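Local coordinates for protein precorrin-2 dehydrogenase (Bacillus megaterium, PDB 3DFZ) that is a homodimer that oxidises precorrin-2 to sirohydrochlorin with NAD+, supplying the precursor for siroheme and for anaerobic cobalamin synthesis, at residues E178-I183 with F215-E220; Y172-L176 with I200-Y205. All coordinates share one frame; numbering follows the deposited sequence.

Contact 1: E178-I183 with F215-E220; sequences ECRVLI and FLQQIE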
ATOM      1  N   GLU B 178     -16.540 -14.031 -11.930  1.00 14.60           N
ATOM      2  CA  GLU B 178     -17.110 -15.229 -12.545  1.00 15.22           C
ATOM      3  C   GLU B 178     -16.480 -15.533 -13.906  1.00 15.37           C
ATOM      4  O   GLU B 178     -16.171 -16.675 -14.194  1.00 16.03           O
ATOM      5  CB  GLU B 178     -18.629 -15.123 -12.647  1.00 15.03           C
ATOM      6  CG  GLU B 178     -19.329 -16.324 -13.258  1.00 15.16           C
ATOM      7  CD  GLU B 178     -20.853 -16.220 -13.183  1.00 15.65           C
ATOM      8  OE1 GLU B 178     -21.385 -15.336 -12.460  1.00 15.05           O
ATOM      9  OE2 GLU B 178     -21.523 -17.052 -13.822  1.00 16.06           O
ATOM     10  N   CYS B 179     -16.290 -14.518 -14.745  1.00 15.00           N
ATOM     11  CA  CYS B 179     -15.585 -14.740 -16.020  1.00 15.28           C
ATOM     12  C   CYS B 179     -14.194 -15.318 -15.816  1.00 15.96           C
ATOM     13  O   CYS B 179     -13.840 -16.235 -16.510  1.00 16.28           O
ATOM     14  CB  CYS B 179     -15.465 -13.457 -16.844  1.00 14.51           C
ATOM     15  SG  CYS B 179     -17.009 -12.789 -17.418  1.00 13.97           S
ATOM     16  N   ARG B 180     -13.419 -14.767 -14.875  1.00  1.25           N
ATOM     17  CA  ARG B 180     -12.058 -15.243 -14.563  1.00  4.26           C
ATOM     18  C   ARG B 180     -12.067 -16.736 -14.207  1.00  7.82           C
ATOM     19  O   ARG B 180     -11.330 -17.532 -14.794  1.00  9.77           O
ATOM     20  CB  ARG B 180     -11.465 -14.409 -13.429  1.00  6.28           C
ATOM     21  CG  ARG B 180      -9.979 -14.582 -13.138  1.00 11.22           C
ATOM     22  CD  ARG B 180      -9.126 -13.590 -13.938  1.00 13.51           C
ATOM     23  NE  ARG B 180      -7.815 -13.361 -13.318  1.00 20.55           N
ATOM     24  CZ  ARG B 180      -6.638 -13.703 -13.844  1.00 25.68           C
ATOM     25  NH1 ARG B 180      -6.556 -14.290 -15.035  1.00 23.95           N
ATOM     26  NH2 ARG B 180      -5.525 -13.441 -13.169  1.00 33.84           N
ATOM     27  N   VAL B 181     -12.948 -17.104 -13.276  1.00 10.18           N
ATOM     28  CA  VAL B 181     -13.195 -18.498 -12.872  1.00 15.14           C
ATOM     29  C   VAL B 181     -13.460 -19.386 -14.088  1.00 15.84           C
ATOM     30  O   VAL B 181     -12.772 -20.399 -14.281  1.00 19.49           O
ATOM     31  CB  VAL B 181     -14.389 -18.594 -11.865  1.00 18.09           C
ATOM     32  CG1 VAL B 181     -14.863 -20.065 -11.662  1.00 24.86           C
ATOM     33  CG2 VAL B 181     -14.036 -17.938 -10.541  1.00 18.72           C
ATOM     34  N   LEU B 182     -14.443 -19.012 -14.901  1.00 13.59           N
ATOM     35  CA  LEU B 182     -14.833 -19.834 -16.046  1.00 15.60           C
ATOM     36  C   LEU B 182     -13.772 -19.913 -17.138  1.00 13.96           C
ATOM     37  O   LEU B 182     -13.688 -20.907 -17.833  1.00 17.39           O
ATOM     38  CB  LEU B 182     -16.182 -19.394 -16.630  1.00 15.45           C
ATOM     39  CG  LEU B 182     -17.435 -19.618 -15.765  1.00 20.44           C
ATOM     40  CD1 LEU B 182     -18.690 -19.123 -16.465  1.00 21.77           C
ATOM     41  CD2 LEU B 182     -17.575 -21.100 -15.362  1.00 28.25           C
ATOM     42  N   ILE B 183     -12.970 -18.867 -17.284  1.00 10.34           N
ATOM     43  CA  ILE B 183     -11.953 -18.796 -18.341  1.00  9.96           C
ATOM     44  C   ILE B 183     -10.687 -19.580 -17.955  1.00 13.90           C
ATOM     45  O   ILE B 183     -10.024 -20.156 -18.812  1.00 15.94           O
ATOM     46  CB  ILE B 183     -11.656 -17.301 -18.739  1.00  6.56           C
ATOM     47  CG1 ILE B 183     -12.884 -16.710 -19.464  1.00  4.33           C
ATOM     48  CG2 ILE B 183     -10.378 -17.176 -19.571  1.00  7.82           C
ATOM     49  CD1 ILE B 183     -12.937 -15.197 -19.576  1.00  0.94           C
ATOM     50  N   PHE B 215     -22.085 -12.928 -22.830  1.00 13.00           N
ATOM     51  CA  PHE B 215     -20.681 -13.330 -22.770  1.00 14.06           C
ATOM     52  C   PHE B 215     -20.493 -14.565 -21.885  1.00 15.02           C
ATOM     53  O   PHE B 215     -19.728 -15.469 -22.243  1.00 16.17           O
ATOM     54  CB  PHE B 215     -19.779 -12.213 -22.248  1.00 13.10           C
ATOM     55  CG  PHE B 215     -18.327 -12.592 -22.233  1.00 13.85           C
ATOM     56  CD1 PHE B 215     -17.578 -12.574 -23.416  1.00 14.99           C
ATOM     57  CD2 PHE B 215     -17.713 -13.017 -21.053  1.00 13.39           C
ATOM     58  CE1 PHE B 215     -16.223 -12.948 -23.406  1.00 16.06           C
ATOM     59  CE2 PHE B 215     -16.385 -13.389 -21.038  1.00 14.32           C
ATOM     60  CZ  PHE B 215     -15.633 -13.362 -22.219  1.00 15.74           C
ATOM     61  N   LEU B 216     -21.198 -14.596 -20.746  1.00  1.92           N
ATOM     62  CA  LEU B 216     -21.226 -15.775 -19.873  1.00  5.29           C
ATOM     63  C   LEU B 216     -21.690 -17.002 -20.643  1.00  8.88           C
ATOM     64  O   LEU B 216     -21.055 -18.052 -20.549  1.00 10.95           O
ATOM     65  CB  LEU B 216     -22.127 -15.571 -18.639  1.00  7.48           C
ATOM     66  CG  LEU B 216     -21.621 -14.546 -17.633  1.00  5.83           C
ATOM     67  CD1 LEU B 216     -22.731 -14.100 -16.683  1.00  9.08           C
ATOM     68  CD2 LEU B 216     -20.380 -15.077 -16.868  1.00  8.27           C
ATOM     69  N   GLN B 217     -22.788 -16.858 -21.397  1.00 10.84           N
ATOM     70  CA  GLN B 217     -23.316 -17.930 -22.239  1.00 15.79           C
ATOM     71  C   GLN B 217     -22.287 -18.368 -23.282  1.00 15.10           C
ATOM     72  O   GLN B 217     -22.165 -19.550 -23.582  1.00 18.55           O
ATOM     73  CB  GLN B 217     -24.588 -17.477 -22.984  1.00 19.54           C
ATOM     74  CG  GLN B 217     -25.799 -17.114 -22.118  1.00 24.67           C
ATOM     75  CD  GLN B 217     -27.050 -16.810 -22.959  1.00 32.00           C
ATOM     76  OE1 GLN B 217     -27.653 -17.721 -23.548  1.00 39.21           O
ATOM     77  NE2 GLN B 217     -27.431 -15.523 -23.030  1.00 30.62           N
ATOM     78  N   GLN B 218     -21.573 -17.401 -23.850  1.00 12.41           N
ATOM     79  CA  GLN B 218     -20.585 -17.657 -24.888  1.00 14.27           C
ATOM     80  C   GLN B 218     -19.415 -18.529 -24.412  1.00 14.83           C
ATOM     81  O   GLN B 218     -19.033 -19.485 -25.087  1.00 18.30           O
ATOM     82  CB  GLN B 218     -20.067 -16.340 -25.454  1.00 13.38           C
ATOM     83  CG  GLN B 218     -18.764 -16.456 -26.226  1.00 16.88           C
ATOM     84  CD  GLN B 218     -18.290 -15.128 -26.735  1.00 18.93           C
ATOM     85  OE1 GLN B 218     -19.056 -14.157 -26.757  1.00 16.94           O
ATOM     86  NE2 GLN B 218     -17.019 -15.070 -27.172  1.00 23.42           N
ATOM     87  N   ILE B 219     -18.858 -18.190 -23.252  1.00 12.81           N
ATOM     88  CA  ILE B 219     -17.736 -18.946 -22.682  1.00 15.27           C
ATOM     89  C   ILE B 219     -18.165 -20.289 -22.088  1.00 18.41           C
ATOM     90  O   ILE B 219     -17.357 -20.998 -21.495  1.00 21.61           O
ATOM     91  CB  ILE B 219     -16.886 -18.101 -21.682  1.00 14.20           C
ATOM     92  CG1 ILE B 219     -17.716 -17.635 -20.473  1.00 11.58           C
ATOM     93  CG2 ILE B 219     -16.218 -16.949 -22.422  1.00 14.10           C
ATOM     94  CD1 ILE B 219     -16.925 -16.845 -19.411  1.00 10.97           C
ATOM     95  N   GLU B 220     -19.433 -20.646 -22.277  1.00 19.83           N
ATOM     96  CA  GLU B 220     -19.937 -21.952 -21.851  1.00 24.95           C
ATOM     97  C   GLU B 220     -19.586 -23.029 -22.868  1.00 28.62           C
ATOM     98  O   GLU B 220     -19.143 -24.106 -22.489  1.00 32.38           O
ATOM     99  CB  GLU B 220     -21.448 -21.896 -21.604  1.00 27.37           C
ATOM    100  CG  GLU B 220     -21.832 -21.178 -20.303  1.00 27.14           C
ATOM    101  CD  GLU B 220     -21.717 -22.079 -19.073  1.00 33.97           C
ATOM    102  OE1 GLU B 220     -22.305 -23.204 -19.081  1.00 40.65           O
ATOM    103  OE2 GLU B 220     -21.040 -21.654 -18.105  1.00 33.12           O
TER
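Two helices of the C-terminal helical domain of SirC, 168-184 and 209-218, pack here through Cys179, Leu182 and Ile183 on one and Phe215, Leu216 and Ile219 on the other, almost wholly through apolar side chains. Cys179 makes a sulfur-aromatic contact at the edge of the Phe215 ring: SG lies 4.8 Å from the ring centroid and 77° off the ring normal, facing the CD2-CE2 bond. Ile183, one helical turn later, meets the adjoining CE2-CZ bond, its CD1 4.2 Å from Phe215 CE2. With CG anti to the backbone N (chi1 -178°), the Phe215 ring reaches both residues, and it also packs on Leu196 of helix 190-199.

Ile219, the first residue to leave helical geometry at the end of helix 209-218, sets one methyl, CD1, against three residues of helix 168-184. A chi1 of 62°, with CG1 flanked by both backbone N and C, carries CD1 to the facing helix, 3.8 Å from Leu182 CB, 4.0 Å from Ile183 CG1 and 4.2 Å from Cys179 CA.

Toward the more exposed margin, Leu216 CD2 meets the extended chain of Glu178 at about a right angle, 3.8 Å from OE2. Glu220, bent at chi2, curls back until its OE2 lies 3.8 Å from Leu182 CD1.

Contact 2: Y172-L176 with I200-Y205; sequences YTQFL and IIDDQY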
ATOM      1  N   TYR B 172     -20.064  -5.188 -11.351  1.00 11.64           N
ATOM      2  CA  TYR B 172     -19.177  -5.466 -12.483  1.00 11.60           C
ATOM      3  C   TYR B 172     -17.989  -6.356 -12.098  1.00 11.82           C
ATOM      4  O   TYR B 172     -17.636  -7.270 -12.834  1.00 11.99           O
ATOM      5  CB  TYR B 172     -18.701  -4.129 -13.078  1.00 10.90           C
ATOM      6  CG  TYR B 172     -17.811  -4.229 -14.309  1.00 11.19           C
ATOM      7  CD1 TYR B 172     -18.075  -5.144 -15.338  1.00 10.33           C
ATOM      8  CD2 TYR B 172     -16.710  -3.399 -14.444  1.00 11.06           C
ATOM      9  CE1 TYR B 172     -17.270  -5.209 -16.437  1.00 10.49           C
ATOM     10  CE2 TYR B 172     -15.900  -3.464 -15.563  1.00 10.73           C
ATOM     11  CZ  TYR B 172     -16.189  -4.350 -16.549  1.00 10.34           C
ATOM     12  OH  TYR B 172     -15.366  -4.366 -17.654  1.00 10.80           O
ATOM     13  N   THR B 173     -17.372  -6.106 -10.946  1.00 12.28           N
ATOM     14  CA  THR B 173     -16.232  -6.948 -10.561  1.00 12.88           C
ATOM     15  C   THR B 173     -16.713  -8.333 -10.150  1.00 13.41           C
ATOM     16  O   THR B 173     -15.935  -9.286 -10.161  1.00 13.90           O
ATOM     17  CB  THR B 173     -15.327  -6.303  -9.476  1.00 13.42           C
ATOM     18  OG1 THR B 173     -16.122  -5.880  -8.341  1.00 13.74           O
ATOM     19  CG2 THR B 173     -14.618  -5.105 -10.079  1.00 12.94           C
ATOM     20  N   GLN B 174     -18.002  -8.440  -9.820  1.00 13.31           N
ATOM     21  CA  GLN B 174     -18.622  -9.745  -9.606  1.00 13.76           C
ATOM     22  C   GLN B 174     -18.774 -10.487 -10.920  1.00 13.44           C
ATOM     23  O   GLN B 174     -18.472 -11.678 -10.984  1.00 13.94           O
ATOM     24  CB  GLN B 174     -19.972  -9.641  -8.843  1.00 13.84           C
ATOM     25  CG  GLN B 174     -20.753 -10.973  -8.710  1.00 14.45           C
ATOM     26  CD  GLN B 174     -20.008 -12.094  -7.924  1.00 15.46           C
ATOM     27  OE1 GLN B 174     -19.182 -11.826  -7.044  1.00 15.22           O
ATOM     28  NE2 GLN B 174     -20.323 -13.346  -8.248  1.00 15.18           N
ATOM     29  N   PHE B 175     -19.282  -9.802 -11.957  1.00 12.66           N
ATOM     30  CA  PHE B 175     -19.243 -10.354 -13.331  1.00 12.12           C
ATOM     31  C   PHE B 175     -17.828 -10.768 -13.729  1.00 12.04           C
ATOM     32  O   PHE B 175     -17.613 -11.875 -14.210  1.00 12.36           O
ATOM     33  CB  PHE B 175     -19.813  -9.345 -14.357  1.00 11.42           C
ATOM     34  CG  PHE B 175     -19.411  -9.627 -15.814  1.00 10.62           C
ATOM     35  CD1 PHE B 175     -20.034 -10.636 -16.546  1.00 10.43           C
ATOM     36  CD2 PHE B 175     -18.413  -8.875 -16.440  1.00  9.67           C
ATOM     37  CE1 PHE B 175     -19.670 -10.906 -17.892  1.00 10.64           C
ATOM     38  CE2 PHE B 175     -18.039  -9.134 -17.799  1.00  9.94           C
ATOM     39  CZ  PHE B 175     -18.679 -10.151 -18.520  1.00  9.34           C
ATOM     40  N   LEU B 176     -16.869  -9.861 -13.553  1.00 11.69           N
ATOM     41  CA  LEU B 176     -15.482 -10.137 -13.968  1.00 11.82           C
ATOM     42  C   LEU B 176     -14.879 -11.304 -13.241  1.00 12.69           C
ATOM     43  O   LEU B 176     -14.055 -12.024 -13.808  1.00 13.29           O
ATOM     44  CB  LEU B 176     -14.567  -8.903 -13.783  1.00 11.34           C
ATOM     45  CG  LEU B 176     -14.858  -7.682 -14.667  1.00  9.94           C
ATOM     46  CD1 LEU B 176     -14.000  -6.490 -14.244  1.00  9.11           C
ATOM     47  CD2 LEU B 176     -14.616  -8.029 -16.132  1.00  9.32           C
ATOM     48  N   ILE B 200     -13.587  -7.988 -22.154  1.00 14.02           N
ATOM     49  CA  ILE B 200     -14.660  -7.659 -21.251  1.00 12.22           C
ATOM     50  C   ILE B 200     -14.352  -6.426 -20.411  1.00 11.50           C
ATOM     51  O   ILE B 200     -15.068  -6.146 -19.469  1.00 10.25           O
ATOM     52  CB  ILE B 200     -15.007  -8.896 -20.327  1.00 12.03           C
ATOM     53  CG1 ILE B 200     -13.787  -9.356 -19.539  1.00 11.81           C
ATOM     54  CG2 ILE B 200     -15.571 -10.013 -21.164  1.00 12.20           C
ATOM     55  CD1 ILE B 200     -14.059 -10.545 -18.509  1.00 11.73           C
ATOM     56  N   ILE B 201     -13.261  -5.726 -20.744  1.00 12.12           N
ATOM     57  CA  ILE B 201     -12.906  -4.468 -20.100  1.00 11.89           C
ATOM     58  C   ILE B 201     -13.289  -3.260 -20.977  1.00 12.25           C
ATOM     59  O   ILE B 201     -12.488  -2.791 -21.775  1.00 13.58           O
ATOM     60  CB  ILE B 201     -11.384  -4.402 -19.748  1.00 12.64           C
ATOM     61  CG1 ILE B 201     -10.924  -5.630 -18.935  1.00 12.94           C
ATOM     62  CG2 ILE B 201     -11.025  -3.106 -19.021  1.00 12.23           C
ATOM     63  CD1 ILE B 201     -11.777  -5.995 -17.708  1.00 10.13           C
ATOM     64  N   ASP B 202     -14.527  -2.799 -20.842  1.00 11.73           N
ATOM     65  CA  ASP B 202     -14.962  -1.474 -21.296  1.00 11.99           C
ATOM     66  C   ASP B 202     -16.228  -1.002 -20.529  1.00 11.11           C
ATOM     67  O   ASP B 202     -16.769  -1.746 -19.734  1.00 10.47           O
ATOM     68  CB  ASP B 202     -15.158  -1.419 -22.818  1.00 12.67           C
ATOM     69  CG  ASP B 202     -16.289  -2.301 -23.312  1.00 12.75           C
ATOM     70  OD1 ASP B 202     -17.360  -2.361 -22.690  1.00 12.56           O
ATOM     71  OD2 ASP B 202     -16.111  -2.931 -24.371  1.00 15.19           O
ATOM     72  N   ASP B 203     -16.696   0.222 -20.802  1.00 11.30           N
ATOM     73  CA  ASP B 203     -17.876   0.802 -20.127  1.00 10.68           C
ATOM     74  C   ASP B 203     -19.173   0.036 -20.377  1.00  9.90           C
ATOM     75  O   ASP B 203     -20.037  -0.064 -19.488  1.00  9.43           O
ATOM     76  CB  ASP B 203     -18.047   2.280 -20.522  1.00 11.61           C
ATOM     77  CG  ASP B 203     -16.955   3.182 -19.952  1.00 12.61           C
ATOM     78  OD1 ASP B 203     -16.445   2.883 -18.849  1.00 13.60           O
ATOM     79  OD2 ASP B 203     -16.639   4.222 -20.579  1.00 14.00           O
ATOM     80  N   GLN B 204     -19.302  -0.505 -21.575  1.00  9.95           N
ATOM     81  CA  GLN B 204     -20.506  -1.246 -21.962  1.00  9.91           C
ATOM     82  C   GLN B 204     -20.666  -2.613 -21.271  1.00  9.39           C
ATOM     83  O   GLN B 204     -21.795  -3.040 -21.027  1.00  9.05           O
ATOM     84  CB  GLN B 204     -20.554  -1.443 -23.478  1.00 10.75           C
ATOM     85  CG  GLN B 204     -21.931  -1.657 -24.028  1.00 10.71           C
ATOM     86  CD  GLN B 204     -21.868  -1.885 -25.523  1.00 13.44           C
ATOM     87  OE1 GLN B 204     -21.339  -2.901 -25.966  1.00 14.55           O
ATOM     88  NE2 GLN B 204     -22.387  -0.932 -26.314  1.00 13.49           N
ATOM     89  N   TYR B 205     -19.553  -3.301 -20.997  1.00  9.27           N
ATOM     90  CA  TYR B 205     -19.600  -4.535 -20.213  1.00  8.81           C
ATOM     91  C   TYR B 205     -20.043  -4.255 -18.809  1.00  8.59           C
ATOM     92  O   TYR B 205     -20.783  -5.046 -18.237  1.00  8.81           O
ATOM     93  CB  TYR B 205     -18.248  -5.262 -20.211  1.00  9.06           C
ATOM     94  CG  TYR B 205     -18.115  -6.190 -21.398  1.00  9.50           C
ATOM     95  CD1 TYR B 205     -17.488  -5.768 -22.573  1.00  9.68           C
ATOM     96  CD2 TYR B 205     -18.688  -7.459 -21.367  1.00  9.23           C
ATOM     97  CE1 TYR B 205     -17.382  -6.600 -23.664  1.00 11.37           C
ATOM     98  CE2 TYR B 205     -18.599  -8.313 -22.468  1.00 11.50           C
ATOM     99  CZ  TYR B 205     -17.941  -7.870 -23.621  1.00 12.73           C
ATOM    100  OH  TYR B 205     -17.826  -8.712 -24.718  1.00 14.50           O
TER
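The Tyr172 ring has the carbonyl oxygen of Ile200 in plane at its edge and Leu176 CD1 on one face, 3.8 Å above the plane and displaced toward the rim. On the Tyr205 ring, Ile200 CA sits over the centre of one face, and Asp202 CG is at the edge. Phe175 is met at its edge by Ile200 CB, 4.0 Å from CE2, and its CZ approaches Tyr205 CD2 at 3.9 Å.

Tyr172 OH donates to Ile200 O over 2.6 Å, on a lone pair, with a C=O...donor angle of 141°. With CG anti to the backbone nitrogen (chi1 -178°), the phenol extends across to this carbonyl, in the turn joining helices 190-199 and 203-207 of the C-terminal helical domain. Asp202 is the N-cap of the second helix: its OD1 accepts from Tyr205 N at 2.9 Å, capping the first turn; in that turn Tyr205 CB lies 3.9 Å from Tyr172 CE1.

Leu176 and Ile200 lie alongside each other, pointing opposite ways, Leu176 CD2 coming within 3.5 Å of Ile200 CD1. Ser150 of the second subunit packs against both Leu176 and Ile201, whose side chains meet at about a right angle, Leu176 CD2 to Ile201 CD1 at 3.8 Å.

In the fold
Both contacts use helix 168-184, with contact 2 on its earlier residues and contact 1 nearer its end; their centres are 12 Å apart. Along the chain the segments alternate: 172-176, 178-183, 200-205, then 215-220, so helix 190-199 lies between the first two segments and the last two. Phe215 and Cys179 of contact 1 both touch Ile200 of contact 2, and Phe215 also packs on Phe175 and Tyr205, so the two contacts merge into one apolar cluster among the C-terminal helices. This cluster lies away from the likely NAD+ site. Helix 168-184 also meets the second subunit, through Tyr172, Leu176 and Arg180, so the domain's interior directly adjoins the dimer interface.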